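Local coordinates for protein ML032222a iGluR (Mnemiopsis leidyi, PDB 4YKJ) that probably acts as the ligand-binding domain of an ionotropic glutamate receptor from a comb jelly, closing around small amino acids such as alanine or glycine, at residues G142-E147 against F185-P190. Numbering follows the deposited sequence.
Sequences GSRHPE and FIDEGP. With ALA (alanine), chain E.
Arg-144 and Asp-187 form a side-on, two-nitrogen salt bridge. NE of Arg-144 gives a bond of 2.7 Å to OD1 of Asp-187, which accepts with its syn lone pair and lies 22° out of the guanidinium plane; Arg-144 NH2 reaches Asp-187 OD2 at 2.9 Å, closer to that plane. The arginine chain, with CG anti to the backbone N (chi1 -173°) and extended as far as NE, brings the group to this carboxylate; NH1 has a second salt bridge to Glu-17, and the two acids together should restrain the guanidinium's rotation. The methyl CB of the bound alanine lies over one guanidinium face, 3.2 Å above its plane and over its centre. This wall of the pocket, where helix 145-152 starts and strand 183-188 ends, lies in the second lobe of the clamshell, as in other iGluR ligand-binding domains of the periplasmic-binding-protein clan. Polar contacts hold the ligand's ends: His-145 N donates to alanine O at 2.9 Å, while Glu-188 OE1 lies 2.7 Å from alanine N. OE1 is also hydrogen-bonded to Tyr-214 OH, and OE2 to Ser-93 OG. Ser-93 N and Arg-98 also bind the ligand. The His-145 ring edge brings CD2 within 3.1 Å of Glu-188 OE2, while His-145 ND1 is hydrogen-bonded to Asn-95 ND2. In apolar packing, Pro-146 CG meets Glu-188 CG at 3.8 Å.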
loop_
_atom_site.group_PDB
_atom_site.type_symbol
_atom_site.label_atom_id
_atom_site.label_comp_id
_atom_site.label_asym_id
_atom_site.label_seq_id
_atom_site.Cartn_x
_atom_site.Cartn_y
_atom_site.Cartn_z
ATOM N N GLY B 142 16.902 8.738 -15.767
ATOM C CA GLY B 142 16.860 10.038 -15.151
ATOM C C GLY B 142 15.446 10.519 -14.892
ATOM O O GLY B 142 14.530 10.308 -15.701
ATOM N N SER B 143 15.272 11.182 -13.751
ATOM C CA SER B 143 13.997 11.809 -13.370
ATOM C C SER B 143 12.864 10.808 -13.217
ATOM O O SER B 143 11.693 11.140 -13.387
ATOM C CB SER B 143 13.635 12.949 -14.326
ATOM O OG SER B 143 14.608 13.981 -14.246
ATOM N N ARG B 144 13.200 9.601 -12.833
ATOM C CA ARG B 144 12.250 8.549 -12.551
ATOM C C ARG B 144 12.484 8.096 -11.101
ATOM O O ARG B 144 13.531 8.364 -10.506
ATOM C CB ARG B 144 12.480 7.421 -13.563
ATOM C CG ARG B 144 11.512 6.262 -13.599
ATOM C CD ARG B 144 12.026 5.251 -14.589
ATOM N NE ARG B 144 11.361 3.955 -14.537
ATOM C CZ ARG B 144 10.288 3.605 -15.233
ATOM N NH1 ARG B 144 9.697 4.453 -16.058
ATOM N NH2 ARG B 144 9.796 2.400 -15.078
ATOM N N HIS B 145 11.532 7.399 -10.522
ATOM C CA HIS B 145 11.548 7.115 -9.101
ATOM C C HIS B 145 12.805 6.376 -8.591
ATOM O O HIS B 145 13.332 6.760 -7.554
ATOM C CB HIS B 145 10.249 6.388 -8.725
ATOM C CG HIS B 145 10.260 5.748 -7.372
ATOM N ND1 HIS B 145 10.089 6.453 -6.198
ATOM C CD2 HIS B 145 10.376 4.445 -7.031
ATOM C CE1 HIS B 145 10.067 5.598 -5.190
ATOM N NE2 HIS B 145 10.276 4.385 -5.665
ATOM N N PRO B 146 13.258 5.299 -9.251
ATOM C CA PRO B 146 14.415 4.586 -8.672
ATOM C C PRO B 146 15.601 5.518 -8.481
ATOM O O PRO B 146 16.246 5.477 -7.422
ATOM C CB PRO B 146 14.686 3.483 -9.687
ATOM C CG PRO B 146 13.303 3.206 -10.290
ATOM C CD PRO B 146 12.673 4.576 -10.397
ATOM N N GLU B 147 15.887 6.384 -9.450
ATOM C CA GLU B 147 16.959 7.364 -9.287
ATOM C C GLU B 147 16.759 8.190 -8.041
ATOM O O GLU B 147 17.721 8.410 -7.285
ATOM C CB GLU B 147 17.022 8.282 -10.512
ATOM C CG GLU B 147 18.116 9.313 -10.444
ATOM C CD GLU B 147 17.993 10.373 -11.489
ATOM O OE1 GLU B 147 16.957 11.059 -11.526
ATOM O OE2 GLU B 147 18.955 10.546 -12.278
ATOM N N PHE B 185 20.613 -2.934 -14.906
ATOM C CA PHE B 185 19.553 -1.928 -14.945
ATOM C C PHE B 185 18.806 -2.011 -13.632
ATOM O O PHE B 185 18.346 -3.083 -13.234
ATOM C CB PHE B 185 18.613 -2.198 -16.138
ATOM C CG PHE B 185 17.435 -1.248 -16.241
ATOM C CD1 PHE B 185 17.524 0.079 -15.824
ATOM C CD2 PHE B 185 16.234 -1.705 -16.753
ATOM C CE1 PHE B 185 16.410 0.920 -15.942
ATOM C CE2 PHE B 185 15.139 -0.858 -16.870
ATOM C CZ PHE B 185 15.236 0.425 -16.457
ATOM N N ILE B 186 18.716 -0.878 -12.946
ATOM C CA ILE B 186 18.040 -0.797 -11.656
ATOM C C ILE B 186 16.733 -0.034 -11.835
ATOM O O ILE B 186 16.745 1.130 -12.207
ATOM C CB ILE B 186 18.927 -0.082 -10.619
ATOM C CG1 ILE B 186 20.294 -0.776 -10.500
ATOM C CG2 ILE B 186 18.219 -0.011 -9.267
ATOM C CD1 ILE B 186 21.296 0.020 -9.682
ATOM N N ASP B 187 15.606 -0.715 -11.654
ATOM C CA ASP B 187 14.285 -0.105 -11.874
ATOM C C ASP B 187 13.270 -0.720 -10.921
ATOM O O ASP B 187 13.579 -0.908 -9.752
ATOM C CB ASP B 187 13.842 -0.152 -13.333
ATOM C CG ASP B 187 12.765 0.883 -13.636
ATOM O OD1 ASP B 187 13.105 2.092 -13.717
ATOM O OD2 ASP B 187 11.584 0.486 -13.764
ATOM N N GLU B 188 12.047 -0.954 -11.385
ATOM C CA GLU B 188 10.954 -1.391 -10.513
ATOM C C GLU B 188 10.436 -2.761 -10.869
ATOM O O GLU B 188 10.319 -3.102 -12.043
ATOM C CB GLU B 188 9.795 -0.390 -10.564
ATOM C CG GLU B 188 10.247 0.998 -10.164
ATOM C CD GLU B 188 9.190 2.067 -10.293
ATOM O OE1 GLU B 188 8.195 1.873 -11.026
ATOM O OE2 GLU B 188 9.368 3.130 -9.668
ATOM N N GLY B 189 10.122 -3.541 -9.840
ATOM C CA GLY B 189 9.671 -4.907 -10.001
ATOM C C GLY B 189 8.583 -5.153 -11.036
ATOM O O GLY B 189 8.758 -5.961 -11.941
ATOM N N PRO B 190 7.445 -4.472 -10.915
ATOM C CA PRO B 190 6.354 -4.824 -11.833
ATOM C C PRO B 190 6.652 -4.458 -13.288
ATOM O O PRO B 190 6.243 -5.179 -14.216
ATOM C CB PRO B 190 5.173 -4.008 -11.291
ATOM C CG PRO B 190 5.503 -3.803 -9.816
ATOM C CD PRO B 190 6.989 -3.596 -9.826
HETATM N N ALA E . 6.964 4.289 -11.177
HETATM C CA ALA E . 8.030 5.111 -11.819
HETATM C C ALA E . 7.933 6.569 -11.391
HETATM O O ALA E . 8.838 7.372 -11.680
HETATM C CB ALA E . 7.939 4.999 -13.313
HETATM O OXT ALA E . 6.979 6.964 -10.704
#